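Local atomic coordinates of alanine dehydrogenase (Archaeoglobus fulgidus, PDB entry 1OMO), a protein that catalyses the reversible NAD-dependent oxidative deamination of L-alanine to pyruvate and ammonium, working as a homodimer. Residues A[128-133]-A[164-169]. Residues are numbered along the deposited sequence; the frame is centred on the assembly and turned at random.
Sequences FGFIGC and KKFVSY
F166 reaches from helix 160-172 to the first strand of the nucleotide-binding domain and drives its ring edge into one face of F130. Its CZ stands 3.6 Å above the plane of the F130 ring, over the centre, so all six ring carbons lie nearly equally far from it. The planes meet at 53° and the centroids are 4.8 Å apart, a tilted edge-to-face pair. With CG anti to the backbone N (chi1 173°), the F166 ring is carried away from its own helix and across to the strand. Nearer the helix, C133 closes the contact: its CB lies 3.8 Å from F166 CB, and its SG lies oblique to the F166 ring, 4.8 Å from the centroid. Strand 127-131, the loop through G132 and C133 and helix 135-147 form the opening beta-alpha unit of a Rossmann fold; G132 fits a GxGxxA-type sequence, consistent with the glycine-rich loop of such folds. G132 and C133 both touch the bound NAD, and the N of C133 is hydrogen-bonded to D157, an NAD-binding residue. L141 touches both phenylalanines, while V153 and A155 of the neighbouring strand pack on F166. A leucine in place of F130 would probably deprive the F166 edge of its flat aromatic seat and let that ring shift. On the helix's far side, packing gives way to solvent, where K164 and S168 are exposed and K164 NZ salt-bridges E160.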
ATOM      1  N   PHE A 128     -28.445 -25.726   0.095  1.00 20.80           N
ATOM      2  CA  PHE A 128     -27.182 -25.043   0.282  1.00 20.88           C
ATOM      3  C   PHE A 128     -26.341 -25.711   1.324  1.00 18.79           C
ATOM      4  O   PHE A 128     -26.773 -25.860   2.460  1.00 18.14           O
ATOM      5  CB  PHE A 128     -27.426 -23.580   0.682  1.00 21.07           C
ATOM      6  CG  PHE A 128     -27.995 -22.742  -0.436  1.00 20.72           C
ATOM      7  CD1 PHE A 128     -29.312 -22.940  -0.882  1.00 21.63           C
ATOM      8  CD2 PHE A 128     -27.204 -21.808  -1.091  1.00 19.50           C
ATOM      9  CE1 PHE A 128     -29.822 -22.219  -1.971  1.00 19.33           C
ATOM     10  CE2 PHE A 128     -27.716 -21.090  -2.180  1.00 21.71           C
ATOM     11  CZ  PHE A 128     -29.024 -21.305  -2.614  1.00 19.56           C
ATOM     12  N   GLY A 129     -25.143 -26.113   0.926  1.00 17.47           N
ATOM     13  CA  GLY A 129     -24.212 -26.747   1.841  1.00 15.42           C
ATOM     14  C   GLY A 129     -23.055 -25.827   2.248  1.00 16.17           C
ATOM     15  O   GLY A 129     -22.506 -25.073   1.431  1.00 16.01           O
ATOM     16  N   PHE A 130     -22.691 -25.872   3.524  1.00 15.44           N
ATOM     17  CA  PHE A 130     -21.604 -25.074   4.040  1.00 15.02           C
ATOM     18  C   PHE A 130     -20.516 -25.927   4.701  1.00 16.46           C
ATOM     19  O   PHE A 130     -20.766 -26.679   5.662  1.00 17.37           O
ATOM     20  CB  PHE A 130     -22.127 -24.047   5.044  1.00 16.52           C
ATOM     21  CG  PHE A 130     -23.007 -22.990   4.429  1.00 18.76           C
ATOM     22  CD1 PHE A 130     -24.330 -23.284   4.081  1.00 18.61           C
ATOM     23  CD2 PHE A 130     -22.516 -21.703   4.196  1.00 17.24           C
ATOM     24  CE1 PHE A 130     -25.163 -22.308   3.507  1.00 19.95           C
ATOM     25  CE2 PHE A 130     -23.339 -20.704   3.620  1.00 19.37           C
ATOM     26  CZ  PHE A 130     -24.662 -21.012   3.278  1.00 21.00           C
ATOM     27  N   ILE A 131     -19.311 -25.846   4.154  1.00 15.68           N
ATOM     28  CA  ILE A 131     -18.170 -26.533   4.733  1.00 14.97           C
ATOM     29  C   ILE A 131     -17.450 -25.391   5.441  1.00 16.04           C
ATOM     30  O   ILE A 131     -16.796 -24.577   4.795  1.00 14.77           O
ATOM     31  CB  ILE A 131     -17.244 -27.116   3.666  1.00 15.16           C
ATOM     32  CG1 ILE A 131     -18.032 -28.047   2.742  1.00 15.70           C
ATOM     33  CG2 ILE A 131     -16.120 -27.861   4.326  1.00 13.55           C
ATOM     34  CD1 ILE A 131     -18.770 -29.152   3.485  1.00 14.90           C
ATOM     35  N   GLY A 132     -17.586 -25.338   6.763  1.00 15.93           N
ATOM     36  CA  GLY A 132     -16.995 -24.288   7.563  1.00 16.46           C
ATOM     37  C   GLY A 132     -18.161 -23.412   8.015  1.00 18.49           C
ATOM     38  O   GLY A 132     -18.949 -22.953   7.184  1.00 19.21           O
ATOM     39  N   CYS A 133     -18.293 -23.184   9.313  1.00 18.01           N
ATOM     40  CA  CYS A 133     -19.408 -22.393   9.814  1.00 17.94           C
ATOM     41  C   CYS A 133     -18.944 -21.237  10.688  1.00 19.33           C
ATOM     42  O   CYS A 133     -19.572 -20.935  11.704  1.00 22.11           O
ATOM     43  CB  CYS A 133     -20.406 -23.281  10.588  1.00 16.54           C
ATOM     44  SG  CYS A 133     -21.164 -24.636   9.594  1.00 19.77           S
ATOM     45  N   LYS A 164     -23.697 -26.059  14.961  1.00 23.80           N
ATOM     46  CA  LYS A 164     -24.996 -25.970  15.629  1.00 24.94           C
ATOM     47  C   LYS A 164     -25.456 -24.528  15.759  1.00 24.96           C
ATOM     48  O   LYS A 164     -26.642 -24.220  15.593  1.00 24.69           O
ATOM     49  CB  LYS A 164     -24.942 -26.636  17.013  1.00 25.55           C
ATOM     50  CG  LYS A 164     -25.031 -28.157  16.953  1.00 29.43           C
ATOM     51  CD  LYS A 164     -24.931 -28.810  18.325  1.00 30.93           C
ATOM     52  CE  LYS A 164     -25.026 -30.342  18.184  1.00 33.85           C
ATOM     53  NZ  LYS A 164     -24.810 -31.137  19.453  1.00 34.68           N
ATOM     54  N   LYS A 165     -24.524 -23.637  16.065  1.00 24.29           N
ATOM     55  CA  LYS A 165     -24.878 -22.240  16.166  1.00 24.22           C
ATOM     56  C   LYS A 165     -25.349 -21.717  14.800  1.00 24.21           C
ATOM     57  O   LYS A 165     -26.359 -21.034  14.714  1.00 24.80           O
ATOM     58  CB  LYS A 165     -23.680 -21.420  16.635  1.00 27.85           C
ATOM     59  CG  LYS A 165     -23.985 -19.933  16.713  1.00 32.50           C
ATOM     60  CD  LYS A 165     -22.782 -19.101  17.136  1.00 36.23           C
ATOM     61  CE  LYS A 165     -23.236 -17.868  17.899  1.00 38.69           C
ATOM     62  NZ  LYS A 165     -22.144 -16.870  17.926  1.00 42.32           N
ATOM     63  N   PHE A 166     -24.621 -22.033  13.731  1.00 22.15           N
ATOM     64  CA  PHE A 166     -24.994 -21.559  12.399  1.00 23.65           C
ATOM     65  C   PHE A 166     -26.372 -22.152  12.063  1.00 23.59           C
ATOM     66  O   PHE A 166     -27.241 -21.483  11.527  1.00 23.67           O
ATOM     67  CB  PHE A 166     -23.891 -21.967  11.372  1.00 23.13           C
ATOM     68  CG  PHE A 166     -24.224 -21.674   9.909  1.00 22.52           C
ATOM     69  CD1 PHE A 166     -24.833 -22.648   9.117  1.00 20.78           C
ATOM     70  CD2 PHE A 166     -23.906 -20.438   9.323  1.00 22.46           C
ATOM     71  CE1 PHE A 166     -25.124 -22.411   7.770  1.00 19.24           C
ATOM     72  CE2 PHE A 166     -24.199 -20.187   7.965  1.00 19.03           C
ATOM     73  CZ  PHE A 166     -24.804 -21.171   7.194  1.00 19.57           C
ATOM     74  N   VAL A 167     -26.574 -23.411  12.410  1.00 23.68           N
ATOM     75  CA  VAL A 167     -27.843 -24.054  12.129  1.00 24.11           C
ATOM     76  C   VAL A 167     -28.981 -23.364  12.878  1.00 24.74           C
ATOM     77  O   VAL A 167     -30.046 -23.147  12.333  1.00 25.55           O
ATOM     78  CB  VAL A 167     -27.771 -25.541  12.510  1.00 23.16           C
ATOM     79  CG1 VAL A 167     -29.190 -26.120  12.682  1.00 25.03           C
ATOM     80  CG2 VAL A 167     -27.025 -26.303  11.424  1.00 23.30           C
ATOM     81  N   SER A 168     -28.731 -23.012  14.128  1.00 26.34           N
ATOM     82  CA  SER A 168     -29.713 -22.329  14.961  1.00 28.35           C
ATOM     83  C   SER A 168     -30.011 -20.914  14.402  1.00 29.05           C
ATOM     84  O   SER A 168     -31.164 -20.426  14.480  1.00 27.49           O
ATOM     85  CB  SER A 168     -29.161 -22.243  16.393  1.00 29.81           C
ATOM     86  OG  SER A 168     -30.134 -21.825  17.325  1.00 34.46           O
ATOM     87  N   TYR A 169     -28.974 -20.267  13.848  1.00 26.71           N
ATOM     88  CA  TYR A 169     -29.091 -18.922  13.257  1.00 28.01           C
ATOM     89  C   TYR A 169     -30.054 -18.985  12.060  1.00 27.84           C
ATOM     90  O   TYR A 169     -30.890 -18.101  11.855  1.00 27.01           O
ATOM     91  CB  TYR A 169     -27.699 -18.436  12.790  1.00 27.37           C
ATOM     92  CG  TYR A 169     -27.662 -17.076  12.081  1.00 27.92           C
ATOM     93  CD1 TYR A 169     -27.296 -15.911  12.771  1.00 26.25           C
ATOM     94  CD2 TYR A 169     -27.952 -16.958  10.712  1.00 25.76           C
ATOM     95  CE1 TYR A 169     -27.219 -14.683  12.121  1.00 24.86           C
ATOM     96  CE2 TYR A 169     -27.870 -15.715  10.051  1.00 25.14           C
ATOM     97  CZ  TYR A 169     -27.501 -14.587  10.764  1.00 26.31           C
ATOM     98  OH  TYR A 169     -27.369 -13.358  10.134  1.00 26.50           O
TER